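Local coordinates for protein cadherin-related family member 2 (Mus musculus, PDB 5CYX) that probably mediates calcium-dependent adhesion between neighbouring microvilli of the epithelial brush border by pairing with CDHR5 through its extracellular cadherin repeats, at residues Ser178-Asp189 / Gln201-Val212. Residues are numbered along the deposited sequence; the frame is centred on the assembly and turned at random.
Sequences SAFYQLELKACD and QCSQPVFVSISV. With CA (calcium ion), chain D.
Tyr181 and Ile210, Leu183 and Val208, and Leu185 and Val206 form the hydrogen-bonded pairs of an antiparallel ladder, each pair exchanging two backbone bonds. Their side chains share the buried face, where five branched aliphatic side chains and the Tyr181 ring suit a buried core. Leu183 CD1 presses on Ile210 CD1 at 3.4 Å, closer than carbons usually pack, while Leu185 reaches diagonally so that its CD1 lies 4.0 Å from Val208 CG2. Phe158 covers Tyr181 edge-to-face.

The other face mixes polar and aromatic residues, as suits a surface partly exposed to solvent. Gln182, extended with CG anti to the backbone N (chi1 -176°), sets its NE2 3.3 Å from Phe207 CD2, the amide nearly perpendicular to the ring. The methylenes of Glu184 run alongside the same ring, CB 3.7 Å from CE2 of Phe207.

Beyond Leu185 the register slips by one residue, and Ser203 fills in for the backbone: its OG accepts the N-H of Ala187 (3.1 Å) and donates to Gln204 O. Next comes the Cys188–Cys202 disulfide, a covalent tie between strand 180-189 and the loop that leads into strand 206-212.

At the far end Asp189 divides its carboxylate: OD1 accepts Gln201 N at 2.9 Å from above the carboxylate plane, and OD2 binds calcium at 2.5 Å. Asn99, Asn101, Asp131, Asp133 and Ala137 complete this site, one of three calcium sites at the junction of the first and second cadherin repeats, here at the head of the second repeat's Greek-key β-sandwich.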
ATOM      1  N   SER A 178      19.394   6.374  11.235  1.00 50.79           N
ATOM      2  CA  SER A 178      18.966   6.706  12.572  1.00 50.71           C
ATOM      3  C   SER A 178      18.536   5.426  13.282  1.00 50.50           C
ATOM      4  O   SER A 178      17.908   4.565  12.679  1.00 49.83           O
ATOM      5  CB  SER A 178      17.797   7.692  12.545  1.00 50.17           C
ATOM      6  OG  SER A 178      17.376   8.013  13.861  1.00 49.60           O
ATOM      7  N   ALA A 179      18.849   5.361  14.567  1.00 50.97           N
ATOM      8  CA  ALA A 179      18.382   4.300  15.445  1.00 51.25           C
ATOM      9  C   ALA A 179      16.935   4.515  15.922  1.00 51.09           C
ATOM     10  O   ALA A 179      16.335   3.611  16.499  1.00 49.92           O
ATOM     11  CB  ALA A 179      19.314   4.219  16.649  1.00 52.74           C
ATOM     12  N   PHE A 180      16.392   5.713  15.712  1.00 51.96           N
ATOM     13  CA  PHE A 180      15.095   6.086  16.275  0.50 52.01           C
ATOM     14  C   PHE A 180      14.359   7.089  15.388  1.00 51.24           C
ATOM     15  O   PHE A 180      14.976   7.924  14.713  1.00 52.50           O
ATOM     16  CB  PHE A 180      15.277   6.657  17.704  0.50 53.51           C
ATOM     17  CG  PHE A 180      13.981   6.975  18.431  0.50 54.03           C
ATOM     18  CD1 PHE A 180      13.291   5.995  19.135  0.50 54.39           C
ATOM     19  CD2 PHE A 180      13.479   8.277  18.453  0.50 54.57           C
ATOM     20  CE1 PHE A 180      12.121   6.299  19.820  0.50 54.59           C
ATOM     21  CE2 PHE A 180      12.308   8.583  19.131  0.50 54.68           C
ATOM     22  CZ  PHE A 180      11.627   7.596  19.808  0.50 54.65           C
ATOM     23  N   TYR A 181      13.040   6.987  15.397  1.00 49.68           N
ATOM     24  CA  TYR A 181      12.160   7.957  14.788  1.00 49.44           C
ATOM     25  C   TYR A 181      10.953   8.149  15.695  1.00 49.43           C
ATOM     26  O   TYR A 181      10.522   7.231  16.371  1.00 49.66           O
ATOM     27  CB  TYR A 181      11.689   7.557  13.389  1.00 47.51           C
ATOM     28  CG  TYR A 181      12.799   7.279  12.388  1.00 46.87           C
ATOM     29  CD1 TYR A 181      13.343   6.012  12.280  1.00 45.75           C
ATOM     30  CD2 TYR A 181      13.293   8.289  11.538  1.00 46.68           C
ATOM     31  CE1 TYR A 181      14.375   5.760  11.438  1.00 45.51           C
ATOM     32  CE2 TYR A 181      14.323   8.048  10.665  1.00 46.05           C
ATOM     33  CZ  TYR A 181      14.856   6.794  10.604  1.00 45.95           C
ATOM     34  OH  TYR A 181      15.874   6.505   9.755  1.00 45.73           O
ATOM     35  N   GLN A 182      10.427   9.357  15.676  1.00 49.83           N
ATOM     36  CA  GLN A 182       9.187   9.683  16.275  1.00 50.40           C
ATOM     37  C   GLN A 182       8.316  10.329  15.214  1.00 50.13           C
ATOM     38  O   GLN A 182       8.659  11.372  14.655  1.00 50.83           O
ATOM     39  CB  GLN A 182       9.377  10.670  17.430  1.00 52.06           C
ATOM     40  CG  GLN A 182       8.064  10.959  18.142  1.00 52.83           C
ATOM     41  CD  GLN A 182       8.206  12.103  19.126  1.00 54.88           C
ATOM     42  OE1 GLN A 182       8.884  11.952  20.116  1.00 57.28           O
ATOM     43  NE2 GLN A 182       7.574  13.231  18.855  1.00 54.35           N
ATOM     44  N   LEU A 183       7.162   9.735  15.000  1.00 49.84           N
ATOM     45  CA  LEU A 183       6.201  10.199  14.034  1.00 50.51           C
ATOM     46  C   LEU A 183       5.085  10.850  14.810  1.00 50.47           C
ATOM     47  O   LEU A 183       4.612  10.270  15.807  1.00 52.00           O
ATOM     48  CB  LEU A 183       5.620   9.025  13.258  1.00 50.01           C
ATOM     49  CG  LEU A 183       6.407   8.315  12.181  1.00 50.01           C
ATOM     50  CD1 LEU A 183       7.667   7.668  12.685  1.00 50.68           C
ATOM     51  CD2 LEU A 183       5.495   7.255  11.584  1.00 49.58           C
ATOM     52  N   GLU A 184       4.656  12.022  14.356  1.00 49.19           N
ATOM     53  CA  GLU A 184       3.438  12.641  14.824  1.00 49.29           C
ATOM     54  C   GLU A 184       2.326  12.415  13.786  1.00 47.97           C
ATOM     55  O   GLU A 184       2.530  12.732  12.628  1.00 46.00           O
ATOM     56  CB  GLU A 184       3.665  14.132  15.023  1.00 50.95           C
ATOM     57  CG  GLU A 184       2.398  14.900  15.278  1.00 52.24           C
ATOM     58  CD  GLU A 184       2.641  16.363  15.550  1.00 55.11           C
ATOM     59  OE1 GLU A 184       3.808  16.812  15.627  1.00 57.51           O
ATOM     60  OE2 GLU A 184       1.639  17.053  15.761  1.00 57.25           O
ATOM     61  N   LEU A 185       1.154  11.932  14.216  1.00 47.70           N
ATOM     62  CA  LEU A 185       0.003  11.705  13.294  1.00 48.20           C
ATOM     63  C   LEU A 185      -1.212  12.473  13.721  1.00 48.71           C
ATOM     64  O   LEU A 185      -1.313  12.935  14.874  1.00 48.38           O
ATOM     65  CB  LEU A 185      -0.427  10.233  13.257  1.00 47.94           C
ATOM     66  CG  LEU A 185       0.624   9.174  13.448  1.00 48.82           C
ATOM     67  CD1 LEU A 185      -0.060   7.798  13.443  1.00 49.64           C
ATOM     68  CD2 LEU A 185       1.643   9.236  12.338  1.00 48.91           C
ATOM     69  N   LYS A 186      -2.144  12.607  12.792  1.00 48.79           N
ATOM     70  CA  LYS A 186      -3.526  12.925  13.145  1.00 50.48           C
ATOM     71  C   LYS A 186      -4.524  12.149  12.284  1.00 49.54           C
ATOM     72  O   LYS A 186      -4.150  11.509  11.313  1.00 48.12           O
ATOM     73  CB  LYS A 186      -3.827  14.420  13.105  1.00 52.72           C
ATOM     74  CG  LYS A 186      -3.663  15.043  11.731  1.00 55.17           C
ATOM     75  CD  LYS A 186      -4.157  16.495  11.664  1.00 58.12           C
ATOM     76  CE  LYS A 186      -4.222  16.921  10.187  1.00 60.57           C
ATOM     77  NZ  LYS A 186      -4.407  18.387   9.952  1.00 63.26           N
ATOM     78  N   ALA A 187      -5.771  12.173  12.724  1.00 49.43           N
ATOM     79  CA  ALA A 187      -6.862  11.552  12.018  1.00 50.40           C
ATOM     80  C   ALA A 187      -7.917  12.621  11.850  1.00 50.24           C
ATOM     81  O   ALA A 187      -8.214  13.305  12.814  1.00 50.66           O
ATOM     82  CB  ALA A 187      -7.406  10.340  12.808  1.00 49.96           C
ATOM     83  N   CYS A 188      -8.430  12.788  10.629  1.00 49.91           N
ATOM     84  CA  CYS A 188      -9.576  13.652  10.382  1.00 51.14           C
ATOM     85  C   CYS A 188     -10.718  12.838   9.801  1.00 49.67           C
ATOM     86  O   CYS A 188     -10.514  11.737   9.284  1.00 50.40           O
ATOM     87  CB  CYS A 188      -9.225  14.801   9.429  1.00 54.54           C
ATOM     88  SG  CYS A 188      -7.767  15.735   9.967  1.00 59.73           S
ATOM     89  N   ASP A 189     -11.924  13.371   9.885  1.00 47.75           N
ATOM     90  CA  ASP A 189     -13.003  12.765   9.176  1.00 47.26           C
ATOM     91  C   ASP A 189     -12.940  13.320   7.728  1.00 46.55           C
ATOM     92  O   ASP A 189     -12.081  14.177   7.385  1.00 46.55           O
ATOM     93  CB  ASP A 189     -14.358  12.941   9.890  1.00 47.57           C
ATOM     94  CG  ASP A 189     -14.717  14.379  10.157  1.00 48.42           C
ATOM     95  OD1 ASP A 189     -14.376  15.233   9.325  1.00 48.33           O
ATOM     96  OD2 ASP A 189     -15.319  14.668  11.232  1.00 49.32           O
ATOM     97  N   GLN A 201     -13.596  17.503  10.979  1.00 49.60           N
ATOM     98  CA  GLN A 201     -13.028  17.473  12.366  1.00 50.15           C
ATOM     99  C   GLN A 201     -11.738  16.689  12.416  1.00 51.21           C
ATOM    100  O   GLN A 201     -11.608  15.682  11.705  1.00 49.23           O
ATOM    101  CB  GLN A 201     -14.016  16.866  13.337  1.00 49.44           C
ATOM    102  CG  GLN A 201     -15.369  17.557  13.378  1.00 49.50           C
ATOM    103  CD  GLN A 201     -15.436  18.692  14.371  1.00 49.99           C
ATOM    104  OE1 GLN A 201     -14.427  19.090  14.963  1.00 50.26           O
ATOM    105  NE2 GLN A 201     -16.628  19.221  14.564  1.00 50.10           N
ATOM    106  N   CYS A 202     -10.792  17.135  13.254  1.00 54.06           N
ATOM    107  CA  CYS A 202      -9.480  16.457  13.411  1.00 56.19           C
ATOM    108  C   CYS A 202      -9.221  16.001  14.865  1.00 55.36           C
ATOM    109  O   CYS A 202      -9.786  16.530  15.803  1.00 55.67           O
ATOM    110  CB  CYS A 202      -8.324  17.329  12.856  1.00 59.60           C
ATOM    111  SG  CYS A 202      -8.330  17.571  11.022  1.00 66.09           S
ATOM    112  N   SER A 203      -8.415  14.962  15.030  1.00 53.81           N
ATOM    113  CA  SER A 203      -8.087  14.458  16.346  1.00 53.50           C
ATOM    114  C   SER A 203      -7.047  15.317  17.000  1.00 54.34           C
ATOM    115  O   SER A 203      -6.445  16.168  16.366  1.00 52.75           O
ATOM    116  CB  SER A 203      -7.469  13.083  16.233  1.00 52.60           C
ATOM    117  OG  SER A 203      -6.189  13.193  15.640  1.00 51.73           O
ATOM    118  N   GLN A 204      -6.793  15.025  18.278  1.00 55.50           N
ATOM    119  CA  GLN A 204      -5.595  15.537  18.929  1.00 57.24           C
ATOM    120  C   GLN A 204      -4.375  14.814  18.292  1.00 55.86           C
ATOM    121  O   GLN A 204      -4.512  13.695  17.837  1.00 53.63           O
ATOM    122  CB  GLN A 204      -5.645  15.334  20.480  1.00 58.47           C
ATOM    123  CG  GLN A 204      -5.589  13.879  20.969  1.00 58.74           C
ATOM    124  CD  GLN A 204      -5.584  13.749  22.524  1.00 61.04           C
ATOM    125  OE1 GLN A 204      -4.916  14.505  23.221  1.00 62.50           O
ATOM    126  NE2 GLN A 204      -6.302  12.752  23.041  1.00 61.26           N
ATOM    127  N   PRO A 205      -3.182  15.445  18.318  1.00 57.03           N
ATOM    128  CA  PRO A 205      -1.961  14.785  17.849  1.00 56.12           C
ATOM    129  C   PRO A 205      -1.709  13.494  18.599  1.00 55.59           C
ATOM    130  O   PRO A 205      -2.006  13.407  19.800  1.00 55.61           O
ATOM    131  CB  PRO A 205      -0.832  15.780  18.232  1.00 57.56           C
ATOM    132  CG  PRO A 205      -1.512  17.034  18.599  1.00 58.35           C
ATOM    133  CD  PRO A 205      -2.853  16.648  19.118  1.00 58.27           C
ATOM    134  N   VAL A 206      -1.115  12.533  17.899  1.00 53.14           N
ATOM    135  CA  VAL A 206      -0.721  11.279  18.492  1.00 52.53           C
ATOM    136  C   VAL A 206       0.689  10.986  18.025  1.00 51.08           C
ATOM    137  O   VAL A 206       1.076  11.405  16.936  1.00 50.82           O
ATOM    138  CB  VAL A 206      -1.790  10.249  18.046  1.00 53.38           C
ATOM    139  CG1 VAL A 206      -1.269   9.193  17.066  1.00 52.05           C
ATOM    140  CG2 VAL A 206      -2.559   9.725  19.227  1.00 53.66           C
ATOM    141  N   PHE A 207       1.459  10.277  18.825  1.00 50.85           N
ATOM    142  CA  PHE A 207       2.858   9.999  18.537  1.00 51.26           C
ATOM    143  C   PHE A 207       3.235   8.511  18.527  1.00 51.44           C
ATOM    144  O   PHE A 207       2.760   7.703  19.358  1.00 51.49           O
ATOM    145  CB  PHE A 207       3.722  10.750  19.549  1.00 53.63           C
ATOM    146  CG  PHE A 207       3.517  12.230  19.516  1.00 54.91           C
ATOM    147  CD1 PHE A 207       2.515  12.821  20.268  1.00 56.77           C
ATOM    148  CD2 PHE A 207       4.311  13.037  18.700  1.00 56.37           C
ATOM    149  CE1 PHE A 207       2.340  14.205  20.264  1.00 58.32           C
ATOM    150  CE2 PHE A 207       4.148  14.422  18.673  1.00 57.60           C
ATOM    151  CZ  PHE A 207       3.153  15.009  19.447  1.00 58.57           C
ATOM    152  N   VAL A 208       4.044   8.154  17.533  1.00 50.50           N
ATOM    153  CA  VAL A 208       4.593   6.811  17.404  1.00 49.49           C
ATOM    154  C   VAL A 208       6.102   6.843  17.419  1.00 49.21           C
ATOM    155  O   VAL A 208       6.743   7.403  16.487  1.00 48.72           O
ATOM    156  CB  VAL A 208       4.109   6.109  16.115  1.00 47.39           C
ATOM    157  CG1 VAL A 208       4.546   4.639  16.118  1.00 47.09           C
ATOM    158  CG2 VAL A 208       2.604   6.207  16.039  1.00 47.27           C
ATOM    159  N   SER A 209       6.641   6.252  18.472  1.00 48.92           N
ATOM    160  CA  SER A 209       8.064   6.088  18.674  1.00 49.66           C
ATOM    161  C   SER A 209       8.539   4.769  18.105  1.00 49.33           C
ATOM    162  O   SER A 209       8.083   3.702  18.542  1.00 48.32           O
ATOM    163  CB  SER A 209       8.370   6.115  20.166  1.00 51.16           C
ATOM    164  OG  SER A 209       7.933   7.358  20.681  1.00 52.31           O
ATOM    165  N   ILE A 210       9.453   4.842  17.130  1.00 48.90           N
ATOM    166  CA  ILE A 210      10.010   3.657  16.477  1.00 49.09           C
ATOM    167  C   ILE A 210      11.467   3.416  16.831  1.00 49.66           C
ATOM    168  O   ILE A 210      12.279   4.263  16.521  1.00 51.34           O
ATOM    169  CB  ILE A 210       9.843   3.766  14.952  1.00 49.22           C
ATOM    170  CG1 ILE A 210       8.364   4.006  14.616  1.00 48.85           C
ATOM    171  CG2 ILE A 210      10.346   2.505  14.258  1.00 49.01           C
ATOM    172  CD1 ILE A 210       8.128   4.378  13.202  1.00 49.29           C
ATOM    173  N   SER A 211      11.807   2.289  17.484  1.00 49.04           N
ATOM    174  CA  SER A 211      13.216   1.889  17.648  1.00 49.29           C
ATOM    175  C   SER A 211      13.661   0.978  16.479  1.00 48.94           C
ATOM    176  O   SER A 211      12.991   0.036  16.152  1.00 48.40           O
ATOM    177  CB  SER A 211      13.475   1.191  18.978  1.00 50.16           C
ATOM    178  OG  SER A 211      12.894   1.952  20.003  1.00 50.85           O
ATOM    179  N   VAL A 212      14.801   1.289  15.871  1.00 48.83           N
ATOM    180  CA  VAL A 212      15.386   0.444  14.860  1.00 48.76           C
ATOM    181  C   VAL A 212      16.431  -0.421  15.494  1.00 48.89           C
ATOM    182  O   VAL A 212      17.313   0.096  16.203  1.00 50.22           O
ATOM    183  CB  VAL A 212      16.058   1.287  13.769  1.00 48.56           C
ATOM    184  CG1 VAL A 212      16.530   0.377  12.626  1.00 48.58           C
ATOM    185  CG2 VAL A 212      15.075   2.339  13.272  1.00 48.33           C
TER
HETATM  186 CA    CA D1003     -16.938  13.496  12.735  1.00 41.43          CA